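Long-range contacts in vesicular integral-membrane protein VIP36 (Canis lupus familiaris, PDB 2DUP), which acts as a calcium-binding intracellular lectin of the early secretory pathway, binding high-mannose glycans and taking part in the transport and sorting of glycoproteins that carry them: residues His10-Pro15 against His218-Met223; Thr90-Val95 against Asn105-Ala110; Ile129-Asn134 against Asn190-Thr195. All blocks are in the same frame, centred on the assembly; numbering follows the deposited sequence.

Contact 1: residues His10-Pro15 against His218-Met223; sequences HSLIKP and HDIISM
Leu12 and Met223 face each other as an antiparallel hydrogen-bonded pair, the point where an N-terminal segment adds to strand 217-227 in one of the two sheets of the L-type lectin beta-sandwich. Two backbone bonds make the pair: Leu12 N gives to Met223 O at 2.6 Å, and Met223 N gives back to Leu12 O at 2.8 Å, using a lone pair in the plane of that carbonyl. Both side chains lie on the same face of the sheet, and both reach Trp27 of the other sheet, so long apolar residues suit a place inside the sandwich. A chi1 of 174° swings CG of Leu12 away from the backbone nitrogen, and CD2 extends along strand 217-227 to CG2 of Ile220 at 3.7 Å, the two side chains crossing at about a right angle. The unbranched Met223 meets Leu12 through CB, while its flexible thioether end bends away and packs on Met66 and Val68 of strand 64-73.

Ile221 breaks the regular pattern. Together with Ser222 it faces His69 in a classic beta bulge, which lets two consecutive residues of strand 217-227 stand opposite one on its neighbour. Ser222, with its short side chain, sits close against segment 10-15, and its CA makes a C-H...O contact with Leu12 O. Lys14 runs beside Ile221, the two side chains pointing the same way. Its ammonium is hydrogen-bonded to the backbone of Gln38, its CE methylene lies against the CG2 methyl of Ile221, and Lys14 NZ is 3.4 Å from that same methyl.

Contact 2: residues Thr90-Val95 against Asn105-Ala110; sequences TRDRLV and NFHGLA
Arg91 lays its guanidinium flat over one face of the His107 imidazole, the two centres 3.8 Å apart and the planes only 18° from parallel. NH1 is the nitrogen nearest the ring, 3.5 Å from His107 NE2. The two side chains run alongside each other from the start, with CB near CB; a chi1 of -161° carries the Arg91 chain away from its own nitrogen, and a bend at chi3 then turns the planar end onto the imidazole. Asp92 fixes the rotation of that end. It is gripped side-on: Arg91 NE meets Asp92 OD1 at 3.0 Å from above the carboxylate plane, while Arg91 NH2 takes the syn lone pair of Asp92 OD2 at 2.8 Å. An arginine suits the place because its flat cation can stack through a face while its edge pairs with the carboxylate.

Next to the stack the backbones join. Arg91 N donates to His107 O at 3.0 Å, and a water accepts from His107 N and, weakly, from Asp92 N. OG1 of Thr90 reaches forward to Asp92 O at 2.8 Å, holding the start of the loop, while its methyl CG2 comes to 4.0 Å from Phe106 CD1. Thr90 and Gly108 form an antiparallel non-hydrogen-bonded pair, and the glycine's backbone angles and the nearby Thr90 CA leave no place for a CB. Phe106 also sets its ring edge-to-face with Trp88 and touches Met132, which ties the loop to the sheet. The arrangement closes the long loop linking two adjacent antiparallel strands, 84-90 and 109-114, in the seven-stranded sheet of the legume-lectin-like beta-sandwich.

Contact 3: residues Ile129-Asn134 against Asn190-Thr195; sequences ISVMVN and NCIDIT
Ile192 reaches from strand 189-198 toward strand 128-135 across the interior of the L-type lectin beta-sandwich, where the two sheets pack face to face. The strand segments run nearly parallel, 19° apart, with axes 7.8 Å from each other at closest approach, a spacing filled by side chains. Following Ile192 outward, CB already points at the other sheet and carries two branches. CG2 stops short beside Val131, 4.2 Å from its CG1. The other branch, through CG1, is anti to the carbonyl carbon (chi1 -66°) and almost fully extended, and its CD1 lies over strand 128-135. There this methyl is 3.9 Å from Val131 CG1 and 4.1 Å from Ser130 CA. The long branch of an isoleucine thus spans the gap; a short, branched valine faces it, and the methyl touches both the valine and the backbone of Ser130.

Val131 is also met by Ile194, tip to tip, CD1 approaching CG1. Ala152 of the neighbouring strand 152-155 lies against Val131, Ile192 and Ile194 alike, its small side chain fitting among the larger ones. Ser130 points its side chain away from this interior, and that side chain is about 9 Å from the bound calcium ion.

Cys191 and Ile192 both face Val178 in a classic beta bulge, which turns the two successive side chains toward the other sheet. Cys191, turned this way, is bonded to Cys154 in a disulfide, a covalent link between the sheets, and its SG rests 4.0 Å from CB of Ile129.

How the contacts relate
From the N terminus, residues 10-15 come first, and their partner 218-223 arrives only some 200 residues later, so contact 1 closes a loop that holds both others. Within it, contact 2 shuts a short connection between neighbouring strands of the seven-stranded sheet, and contact 3 follows in series, joining that sheet to the opposite one. Contacts 2 and 3 touch because strands 109-114 and 128-135 are adjacent: Gly108 and Ala110 pair by backbone with Asn134 and Met132, and Leu109 packs on Val131. Contact 1 lies across the chain's centre from contact 3, yet both involve the other sheet, through strands 217-227 and 189-198.

Contact 1: residues His10-Pro15 against His218-Met223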
ATOM      1  N   HIS A  10       9.245  12.132   1.410  1.00 33.58           N
ATOM      2  CA  HIS A  10       8.127  11.201   1.354  1.00 32.18           C
ATOM      3  C   HIS A  10       8.625   9.864   0.841  1.00 32.03           C
ATOM      4  O   HIS A  10       7.833   9.027   0.408  1.00 31.49           O
ATOM      5  CB  HIS A  10       7.003  11.714   0.438  1.00 32.52           C
ATOM      6  CG  HIS A  10       6.424  13.039   0.841  1.00 31.27           C
ATOM      7  ND1 HIS A  10       5.910  13.286   2.097  1.00 30.78           N
ATOM      8  CD2 HIS A  10       6.247  14.180   0.134  1.00 30.52           C
ATOM      9  CE1 HIS A  10       5.469  14.532   2.155  1.00 31.63           C
ATOM     10  NE2 HIS A  10       5.652  15.093   0.974  1.00 32.03           N
ATOM     11  N   SER A  11       9.946   9.656   0.885  1.00 31.59           N
ATOM     12  CA  SER A  11      10.531   8.411   0.384  1.00 31.30           C
ATOM     13  C   SER A  11      11.219   7.634   1.496  1.00 30.93           C
ATOM     14  O   SER A  11      11.649   8.215   2.479  1.00 30.31           O
ATOM     15  CB  SER A  11      11.497   8.684  -0.790  1.00 31.29           C
ATOM     16  OG  SER A  11      10.909   9.594  -1.721  1.00 31.61           O
ATOM     17  N   LEU A  12      11.276   6.321   1.342  1.00 31.25           N
ATOM     18  CA  LEU A  12      12.011   5.457   2.256  1.00 32.66           C
ATOM     19  C   LEU A  12      13.101   4.780   1.447  1.00 33.34           C
ATOM     20  O   LEU A  12      12.816   3.989   0.554  1.00 32.85           O
ATOM     21  CB  LEU A  12      11.083   4.410   2.894  1.00 31.97           C
ATOM     22  CG  LEU A  12      11.715   3.331   3.786  1.00 32.42           C
ATOM     23  CD1 LEU A  12      11.849   3.786   5.238  1.00 28.77           C
ATOM     24  CD2 LEU A  12      10.916   2.025   3.717  1.00 32.26           C
ATOM     25  N   ILE A  13      14.358   5.086   1.772  1.00 35.36           N
ATOM     26  CA  ILE A  13      15.498   4.689   0.939  1.00 36.81           C
ATOM     27  C   ILE A  13      16.694   4.269   1.808  1.00 38.55           C
ATOM     28  O   ILE A  13      16.971   4.915   2.831  1.00 38.03           O
ATOM     29  CB  ILE A  13      15.943   5.867  -0.010  1.00 36.90           C
ATOM     30  CG1 ILE A  13      14.772   6.381  -0.862  1.00 36.79           C
ATOM     31  CG2 ILE A  13      17.093   5.426  -0.909  1.00 36.12           C
ATOM     32  CD1 ILE A  13      15.079   7.577  -1.772  1.00 36.44           C
ATOM     33  N   LYS A  14      17.385   3.196   1.409  1.00 40.31           N
ATOM     34  CA  LYS A  14      18.613   2.762   2.114  1.00 42.44           C
ATOM     35  C   LYS A  14      19.786   3.690   1.774  1.00 43.59           C
ATOM     36  O   LYS A  14      19.991   4.030   0.598  1.00 44.11           O
ATOM     37  CB  LYS A  14      19.018   1.334   1.745  1.00 42.20           C
ATOM     38  CG  LYS A  14      17.896   0.343   1.688  1.00 42.55           C
ATOM     39  CD  LYS A  14      18.427  -1.070   1.719  1.00 40.76           C
ATOM     40  CE  LYS A  14      18.439  -1.726   0.357  1.00 40.65           C
ATOM     41  NZ  LYS A  14      18.278  -3.222   0.451  1.00 36.58           N
ATOM     42  N   PRO A  15      20.578   4.088   2.791  1.00 44.84           N
ATOM     43  CA  PRO A  15      20.387   3.829   4.222  1.00 45.13           C
ATOM     44  C   PRO A  15      19.268   4.687   4.753  1.00 45.09           C
ATOM     45  O   PRO A  15      19.214   5.886   4.441  1.00 45.74           O
ATOM     46  CB  PRO A  15      21.729   4.257   4.839  1.00 45.39           C
ATOM     47  CG  PRO A  15      22.699   4.298   3.652  1.00 45.62           C
ATOM     48  CD  PRO A  15      21.848   4.796   2.540  1.00 44.68           C
ATOM     49  N   HIS A 218       6.750  -9.864   5.423  1.00 23.52           N
ATOM     50  CA  HIS A 218       6.332  -8.709   4.635  1.00 22.88           C
ATOM     51  C   HIS A 218       7.349  -7.598   4.808  1.00 23.09           C
ATOM     52  O   HIS A 218       7.374  -6.912   5.843  1.00 23.01           O
ATOM     53  CB  HIS A 218       4.906  -8.208   5.034  1.00 21.88           C
ATOM     54  CG  HIS A 218       3.842  -9.268   4.939  1.00 21.62           C
ATOM     55  ND1 HIS A 218       3.395  -9.980   6.037  1.00 17.74           N
ATOM     56  CD2 HIS A 218       3.142  -9.741   3.875  1.00 19.73           C
ATOM     57  CE1 HIS A 218       2.486 -10.857   5.647  1.00 17.68           C
ATOM     58  NE2 HIS A 218       2.329 -10.747   4.337  1.00 19.41           N
ATOM     59  N   ASP A 219       8.171  -7.414   3.764  1.00 24.16           N
ATOM     60  CA  ASP A 219       9.265  -6.427   3.711  1.00 24.40           C
ATOM     61  C   ASP A 219       9.010  -5.269   2.739  1.00 24.37           C
ATOM     62  O   ASP A 219       8.459  -5.461   1.667  1.00 24.02           O
ATOM     63  CB  ASP A 219      10.596  -7.096   3.283  1.00 24.82           C
ATOM     64  CG  ASP A 219      10.976  -8.281   4.162  1.00 27.21           C
ATOM     65  OD1 ASP A 219      10.472  -8.358   5.301  1.00 27.08           O
ATOM     66  OD2 ASP A 219      11.748  -9.157   3.711  1.00 26.23           O
ATOM     67  N   ILE A 220       9.412  -4.069   3.150  1.00 25.14           N
ATOM     68  CA  ILE A 220       9.478  -2.899   2.303  1.00 25.73           C
ATOM     69  C   ILE A 220      10.978  -2.569   2.190  1.00 26.54           C
ATOM     70  O   ILE A 220      11.653  -2.360   3.207  1.00 25.68           O
ATOM     71  CB  ILE A 220       8.691  -1.688   2.888  1.00 25.90           C
ATOM     72  CG1 ILE A 220       7.193  -2.024   3.107  1.00 24.47           C
ATOM     73  CG2 ILE A 220       8.832  -0.480   1.995  1.00 25.72           C
ATOM     74  CD1 ILE A 220       6.367  -2.357   1.844  1.00 19.45           C
ATOM     75  N   ILE A 221      11.507  -2.606   0.965  1.00 26.90           N
ATOM     76  CA  ILE A 221      12.921  -2.238   0.739  1.00 27.33           C
ATOM     77  C   ILE A 221      13.016  -0.712   0.558  1.00 27.93           C
ATOM     78  O   ILE A 221      13.826  -0.043   1.217  1.00 27.34           O
ATOM     79  CB  ILE A 221      13.550  -3.027  -0.447  1.00 28.21           C
ATOM     80  CG1 ILE A 221      13.152  -4.518  -0.466  1.00 27.92           C
ATOM     81  CG2 ILE A 221      15.069  -2.877  -0.486  1.00 29.64           C
ATOM     82  CD1 ILE A 221      13.107  -5.224   0.877  1.00 34.00           C
ATOM     83  N   SER A 222      12.173  -0.154  -0.321  1.00 27.57           N
ATOM     84  CA  SER A 222      12.139   1.288  -0.547  1.00 28.29           C
ATOM     85  C   SER A 222      10.763   1.760  -1.019  1.00 28.48           C
ATOM     86  O   SER A 222       9.995   1.007  -1.604  1.00 27.55           O
ATOM     87  CB  SER A 222      13.189   1.709  -1.582  1.00 28.81           C
ATOM     88  OG  SER A 222      12.884   1.159  -2.844  1.00 29.96           O
ATOM     89  N   MET A 223      10.474   3.019  -0.734  1.00 29.62           N
ATOM     90  CA  MET A 223       9.335   3.709  -1.288  1.00 31.84           C
ATOM     91  C   MET A 223       9.842   5.047  -1.821  1.00 31.55           C
ATOM     92  O   MET A 223      10.358   5.866  -1.069  1.00 32.02           O
ATOM     93  CB  MET A 223       8.261   3.905  -0.214  1.00 31.56           C
ATOM     94  CG  MET A 223       7.778   2.573   0.401  1.00 32.78           C
ATOM     95  SD  MET A 223       6.607   2.835   1.723  1.00 36.71           S
ATOM     96  CE  MET A 223       5.121   3.248   0.813  1.00 37.66           C
TER

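Contact 2: residues Thr90-Val95 against Asn105-Ala110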
ATOM      1  N   THR A  90      -3.687   8.283   3.704  1.00 21.81           N
ATOM      2  CA  THR A  90      -4.857   8.407   4.587  1.00 23.34           C
ATOM      3  C   THR A  90      -4.826   9.589   5.539  1.00 23.82           C
ATOM      4  O   THR A  90      -3.769  10.088   5.872  1.00 24.28           O
ATOM      5  CB  THR A  90      -5.132   7.119   5.420  1.00 23.99           C
ATOM      6  OG1 THR A  90      -3.977   6.766   6.192  1.00 24.53           O
ATOM      7  CG2 THR A  90      -5.574   5.942   4.525  1.00 20.85           C
ATOM      8  N   ARG A  91      -5.998  10.048   5.962  1.00 24.69           N
ATOM      9  CA  ARG A  91      -6.072  11.132   6.963  1.00 25.68           C
ATOM     10  C   ARG A  91      -5.249  10.828   8.215  1.00 26.76           C
ATOM     11  O   ARG A  91      -4.420  11.642   8.637  1.00 27.47           O
ATOM     12  CB  ARG A  91      -7.520  11.402   7.371  1.00 25.48           C
ATOM     13  CG  ARG A  91      -7.724  12.766   8.021  1.00 26.55           C
ATOM     14  CD  ARG A  91      -9.116  12.853   8.616  1.00 26.13           C
ATOM     15  NE  ARG A  91      -9.277  11.856   9.653  1.00 28.01           N
ATOM     16  CZ  ARG A  91     -10.417  11.567  10.270  1.00 29.46           C
ATOM     17  NH1 ARG A  91     -11.541  12.173   9.926  1.00 28.89           N
ATOM     18  NH2 ARG A  91     -10.421  10.656  11.244  1.00 31.23           N
ATOM     19  N   ASP A  92      -5.482   9.652   8.791  1.00 27.54           N
ATOM     20  CA  ASP A  92      -4.855   9.236  10.036  1.00 28.66           C
ATOM     21  C   ASP A  92      -3.669   8.301   9.802  1.00 29.34           C
ATOM     22  O   ASP A  92      -3.598   7.572   8.801  1.00 29.62           O
ATOM     23  CB  ASP A  92      -5.889   8.567  10.966  1.00 28.60           C
ATOM     24  CG  ASP A  92      -7.117   9.448  11.190  1.00 28.60           C
ATOM     25  OD1 ASP A  92      -6.955  10.688  11.231  1.00 30.30           O
ATOM     26  OD2 ASP A  92      -8.250   8.921  11.286  1.00 30.33           O
ATOM     27  N   ARG A  93      -2.756   8.320  10.767  1.00 29.91           N
ATOM     28  CA  ARG A  93      -1.541   7.513  10.738  1.00 30.50           C
ATOM     29  C   ARG A  93      -1.382   6.752  12.053  1.00 30.29           C
ATOM     30  O   ARG A  93      -2.050   7.054  13.028  1.00 30.63           O
ATOM     31  CB  ARG A  93      -0.340   8.430  10.495  1.00 30.31           C
ATOM     32  CG  ARG A  93      -0.304   9.624  11.437  1.00 32.61           C
ATOM     33  CD  ARG A  93       0.787  10.609  11.125  1.00 36.99           C
ATOM     34  NE  ARG A  93       2.048   9.963  10.760  1.00 39.78           N
ATOM     35  CZ  ARG A  93       3.155  10.042  11.490  1.00 41.65           C
ATOM     36  NH1 ARG A  93       3.136  10.741  12.617  1.00 43.15           N
ATOM     37  NH2 ARG A  93       4.269   9.436  11.096  1.00 37.41           N
ATOM     38  N   LEU A  94      -0.524   5.736  12.039  1.00 30.32           N
ATOM     39  CA  LEU A  94      -0.055   5.023  13.231  1.00 30.88           C
ATOM     40  C   LEU A  94      -1.077   4.172  13.995  1.00 31.22           C
ATOM     41  O   LEU A  94      -0.693   3.516  14.969  1.00 31.72           O
ATOM     42  CB  LEU A  94       0.697   5.967  14.191  1.00 30.21           C
ATOM     43  CG  LEU A  94       2.050   6.429  13.658  1.00 31.24           C
ATOM     44  CD1 LEU A  94       2.542   7.620  14.439  1.00 32.25           C
ATOM     45  CD2 LEU A  94       3.039   5.282  13.694  1.00 31.50           C
ATOM     46  N   VAL A  95      -2.340   4.144  13.554  1.00 30.76           N
ATOM     47  CA  VAL A  95      -3.348   3.316  14.252  1.00 29.79           C
ATOM     48  C   VAL A  95      -3.357   1.886  13.717  1.00 28.93           C
ATOM     49  O   VAL A  95      -3.711   1.652  12.562  1.00 29.39           O
ATOM     50  CB  VAL A  95      -4.804   3.929  14.239  1.00 30.25           C
ATOM     51  CG1 VAL A  95      -5.732   3.148  15.186  1.00 31.36           C
ATOM     52  CG2 VAL A  95      -4.793   5.390  14.612  1.00 27.98           C
ATOM     53  N   ASN A 105     -12.264   1.408   8.643  1.00 23.21           N
ATOM     54  CA  ASN A 105     -13.022   2.683   8.556  1.00 23.13           C
ATOM     55  C   ASN A 105     -12.125   3.907   8.432  1.00 22.69           C
ATOM     56  O   ASN A 105     -12.346   4.913   9.094  1.00 23.24           O
ATOM     57  CB  ASN A 105     -14.011   2.854   9.734  1.00 23.64           C
ATOM     58  CG  ASN A 105     -15.062   1.792   9.741  1.00 22.64           C
ATOM     59  OD1 ASN A 105     -14.826   0.715  10.250  1.00 24.84           O
ATOM     60  ND2 ASN A 105     -16.200   2.056   9.108  1.00 22.62           N
ATOM     61  N   PHE A 106     -11.111   3.791   7.577  1.00 22.38           N
ATOM     62  CA  PHE A 106     -10.095   4.837   7.325  1.00 21.52           C
ATOM     63  C   PHE A 106     -10.612   5.908   6.362  1.00 21.24           C
ATOM     64  O   PHE A 106     -11.664   5.738   5.773  1.00 22.91           O
ATOM     65  CB  PHE A 106      -8.825   4.177   6.736  1.00 20.01           C
ATOM     66  CG  PHE A 106      -9.086   3.365   5.487  1.00 20.81           C
ATOM     67  CD1 PHE A 106      -8.983   3.943   4.218  1.00 19.12           C
ATOM     68  CD2 PHE A 106      -9.416   2.011   5.577  1.00 20.05           C
ATOM     69  CE1 PHE A 106      -9.234   3.211   3.057  1.00 16.52           C
ATOM     70  CE2 PHE A 106      -9.682   1.275   4.418  1.00 19.04           C
ATOM     71  CZ  PHE A 106      -9.576   1.877   3.159  1.00 15.46           C
ATOM     72  N   HIS A 107      -9.889   7.023   6.230  1.00 20.98           N
ATOM     73  CA  HIS A 107     -10.240   8.086   5.303  1.00 20.71           C
ATOM     74  C   HIS A 107      -9.129   8.146   4.265  1.00 20.46           C
ATOM     75  O   HIS A 107      -7.999   8.346   4.611  1.00 19.94           O
ATOM     76  CB  HIS A 107     -10.398   9.417   6.068  1.00 20.92           C
ATOM     77  CG  HIS A 107     -11.476   9.382   7.112  1.00 21.43           C
ATOM     78  ND1 HIS A 107     -12.677  10.045   6.968  1.00 24.91           N
ATOM     79  CD2 HIS A 107     -11.546   8.748   8.308  1.00 23.98           C
ATOM     80  CE1 HIS A 107     -13.442   9.812   8.025  1.00 24.57           C
ATOM     81  NE2 HIS A 107     -12.777   9.040   8.861  1.00 23.62           N
ATOM     82  N   GLY A 108      -9.444   7.898   2.994  1.00 20.89           N
ATOM     83  CA  GLY A 108      -8.439   8.020   1.921  1.00 19.26           C
ATOM     84  C   GLY A 108      -8.370   6.758   1.104  1.00 19.45           C
ATOM     85  O   GLY A 108      -9.383   6.104   0.868  1.00 19.42           O
ATOM     86  N   LEU A 109      -7.160   6.405   0.711  1.00 18.90           N
ATOM     87  CA  LEU A 109      -6.899   5.382  -0.298  1.00 18.71           C
ATOM     88  C   LEU A 109      -6.133   4.202   0.278  1.00 18.22           C
ATOM     89  O   LEU A 109      -5.153   4.394   0.952  1.00 19.17           O
ATOM     90  CB  LEU A 109      -6.004   6.009  -1.410  1.00 17.89           C
ATOM     91  CG  LEU A 109      -5.461   5.091  -2.521  1.00 17.85           C
ATOM     92  CD1 LEU A 109      -6.626   4.564  -3.297  1.00 16.70           C
ATOM     93  CD2 LEU A 109      -4.499   5.848  -3.492  1.00 19.48           C
ATOM     94  N   ALA A 110      -6.526   2.990  -0.070  1.00 18.75           N
ATOM     95  CA  ALA A 110      -5.728   1.807   0.231  1.00 19.26           C
ATOM     96  C   ALA A 110      -5.444   1.008  -1.019  1.00 19.60           C
ATOM     97  O   ALA A 110      -6.299   0.904  -1.917  1.00 19.17           O
ATOM     98  CB  ALA A 110      -6.451   0.916   1.252  1.00 18.79           C
TER
HETATM   99  O   HOH W   1      -7.529   7.146   7.972  1.00 22.52           O

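Contact 3: residues Ile129-Asn134 against Asn190-Thr195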
ATOM      1  N   ILE A 129      -4.372  -7.873  -6.065  1.00 23.50           N
ATOM      2  CA  ILE A 129      -4.097  -6.477  -5.743  1.00 22.95           C
ATOM      3  C   ILE A 129      -5.370  -5.690  -6.007  1.00 22.95           C
ATOM      4  O   ILE A 129      -5.937  -5.844  -7.060  1.00 22.12           O
ATOM      5  CB  ILE A 129      -2.912  -5.879  -6.547  1.00 22.68           C
ATOM      6  CG1 ILE A 129      -1.619  -6.661  -6.274  1.00 21.73           C
ATOM      7  CG2 ILE A 129      -2.703  -4.401  -6.193  1.00 21.45           C
ATOM      8  CD1 ILE A 129      -0.414  -6.105  -7.029  1.00 24.85           C
ATOM      9  N   SER A 130      -5.841  -4.898  -5.033  1.00 21.94           N
ATOM     10  CA  SER A 130      -7.067  -4.094  -5.233  1.00 21.37           C
ATOM     11  C   SER A 130      -6.955  -2.736  -4.575  1.00 20.74           C
ATOM     12  O   SER A 130      -6.063  -2.486  -3.762  1.00 20.85           O
ATOM     13  CB  SER A 130      -8.293  -4.804  -4.688  1.00 21.33           C
ATOM     14  OG  SER A 130      -8.138  -5.007  -3.306  1.00 23.33           O
ATOM     15  N   VAL A 131      -7.876  -1.859  -4.921  1.00 19.30           N
ATOM     16  CA  VAL A 131      -7.838  -0.505  -4.421  1.00 19.83           C
ATOM     17  C   VAL A 131      -9.150  -0.250  -3.693  1.00 20.14           C
ATOM     18  O   VAL A 131     -10.175  -0.824  -4.047  1.00 20.32           O
ATOM     19  CB  VAL A 131      -7.562   0.515  -5.557  1.00 20.04           C
ATOM     20  CG1 VAL A 131      -8.467   0.250  -6.782  1.00 19.12           C
ATOM     21  CG2 VAL A 131      -7.768   1.936  -5.076  1.00 23.86           C
ATOM     22  N   MET A 132      -9.115   0.586  -2.663  1.00 19.67           N
ATOM     23  CA  MET A 132     -10.343   0.922  -1.958  1.00 20.51           C
ATOM     24  C   MET A 132     -10.236   2.368  -1.565  1.00 19.42           C
ATOM     25  O   MET A 132      -9.189   2.773  -1.081  1.00 19.89           O
ATOM     26  CB  MET A 132     -10.489   0.058  -0.696  1.00 19.64           C
ATOM     27  CG  MET A 132     -11.691   0.415   0.204  1.00 20.73           C
ATOM     28  SD  MET A 132     -11.711  -0.756   1.589  1.00 22.25           S
ATOM     29  CE  MET A 132     -13.047  -0.113   2.634  1.00 20.53           C
ATOM     30  N   VAL A 133     -11.309   3.122  -1.770  1.00 17.56           N
ATOM     31  CA  VAL A 133     -11.389   4.511  -1.356  1.00 18.88           C
ATOM     32  C   VAL A 133     -12.479   4.628  -0.252  1.00 20.54           C
ATOM     33  O   VAL A 133     -13.548   4.043  -0.366  1.00 20.18           O
ATOM     34  CB  VAL A 133     -11.651   5.436  -2.567  1.00 19.15           C
ATOM     35  CG1 VAL A 133     -11.949   6.912  -2.141  1.00 17.58           C
ATOM     36  CG2 VAL A 133     -10.435   5.385  -3.510  1.00 16.30           C
ATOM     37  N   ASN A 134     -12.172   5.325   0.829  1.00 21.21           N
ATOM     38  CA  ASN A 134     -13.004   5.255   2.016  1.00 22.20           C
ATOM     39  C   ASN A 134     -13.115   6.660   2.563  1.00 23.06           C
ATOM     40  O   ASN A 134     -12.188   7.423   2.476  1.00 23.34           O
ATOM     41  CB  ASN A 134     -12.387   4.253   3.024  1.00 21.57           C
ATOM     42  CG  ASN A 134     -13.376   3.717   4.049  1.00 20.59           C
ATOM     43  OD1 ASN A 134     -14.463   4.256   4.251  1.00 21.99           O
ATOM     44  ND2 ASN A 134     -12.987   2.644   4.716  1.00 20.90           N
ATOM     45  N   ASN A 190       0.236  -3.319 -16.479  1.00 27.24           N
ATOM     46  CA  ASN A 190      -0.943  -2.739 -15.879  1.00 27.17           C
ATOM     47  C   ASN A 190      -1.685  -3.735 -14.998  1.00 26.46           C
ATOM     48  O   ASN A 190      -1.610  -4.945 -15.162  1.00 25.82           O
ATOM     49  CB  ASN A 190      -1.876  -2.084 -16.908  1.00 28.41           C
ATOM     50  CG  ASN A 190      -3.056  -1.312 -16.232  1.00 31.29           C
ATOM     51  OD1 ASN A 190      -4.230  -1.679 -16.426  1.00 35.28           O
ATOM     52  ND2 ASN A 190      -2.736  -0.286 -15.400  1.00 31.12           N
ATOM     53  N   CYS A 191      -2.383  -3.184 -14.031  1.00 26.78           N
ATOM     54  CA  CYS A 191      -3.108  -3.950 -13.062  1.00 24.91           C
ATOM     55  C   CYS A 191      -4.433  -3.208 -12.920  1.00 23.06           C
ATOM     56  O   CYS A 191      -5.472  -3.768 -13.168  1.00 20.94           O
ATOM     57  CB  CYS A 191      -2.291  -3.977 -11.766  1.00 25.90           C
ATOM     58  SG  CYS A 191      -3.065  -4.745 -10.338  1.00 30.09           S
ATOM     59  N   ILE A 192      -4.358  -1.913 -12.624  1.00 21.99           N
ATOM     60  CA  ILE A 192      -5.534  -1.108 -12.361  1.00 23.07           C
ATOM     61  C   ILE A 192      -5.402   0.238 -13.031  1.00 22.36           C
ATOM     62  O   ILE A 192      -4.354   0.856 -12.929  1.00 22.70           O
ATOM     63  CB  ILE A 192      -5.710  -0.856 -10.837  1.00 22.87           C
ATOM     64  CG1 ILE A 192      -6.015  -2.160 -10.099  1.00 23.64           C
ATOM     65  CG2 ILE A 192      -6.796   0.169 -10.589  1.00 23.94           C
ATOM     66  CD1 ILE A 192      -5.861  -2.045  -8.546  1.00 22.51           C
ATOM     67  N   ASP A 193      -6.457   0.698 -13.694  1.00 21.30           N
ATOM     68  CA  ASP A 193      -6.458   2.058 -14.243  1.00 22.75           C
ATOM     69  C   ASP A 193      -7.909   2.587 -14.206  1.00 22.28           C
ATOM     70  O   ASP A 193      -8.757   2.145 -14.990  1.00 22.28           O
ATOM     71  CB  ASP A 193      -5.867   2.085 -15.694  1.00 23.02           C
ATOM     72  CG  ASP A 193      -5.306   3.474 -16.106  1.00 26.97           C
ATOM     73  OD1 ASP A 193      -5.382   4.460 -15.354  1.00 30.71           O
ATOM     74  OD2 ASP A 193      -4.744   3.595 -17.213  1.00 34.24           O
ATOM     75  N   ILE A 194      -8.189   3.490 -13.272  1.00 21.45           N
ATOM     76  CA  ILE A 194      -9.536   4.065 -13.113  1.00 22.03           C
ATOM     77  C   ILE A 194      -9.438   5.563 -12.986  1.00 21.01           C
ATOM     78  O   ILE A 194      -8.366   6.094 -12.658  1.00 20.19           O
ATOM     79  CB  ILE A 194     -10.276   3.513 -11.847  1.00 22.14           C
ATOM     80  CG1 ILE A 194      -9.500   3.814 -10.577  1.00 22.51           C
ATOM     81  CG2 ILE A 194     -10.519   2.008 -11.958  1.00 22.38           C
ATOM     82  CD1 ILE A 194     -10.049   3.091  -9.351  1.00 24.64           C
ATOM     83  N   THR A 195     -10.558   6.233 -13.240  1.00 20.67           N
ATOM     84  CA  THR A 195     -10.694   7.676 -13.114  1.00 21.07           C
ATOM     85  C   THR A 195     -11.913   8.050 -12.214  1.00 21.50           C
ATOM     86  O   THR A 195     -12.642   7.187 -11.755  1.00 22.85           O
ATOM     87  CB  THR A 195     -10.838   8.338 -14.506  1.00 21.16           C
ATOM     88  OG1 THR A 195     -12.031   7.868 -15.127  1.00 20.99           O
ATOM     89  CG2 THR A 195      -9.635   7.996 -15.429  1.00 22.29           C
TER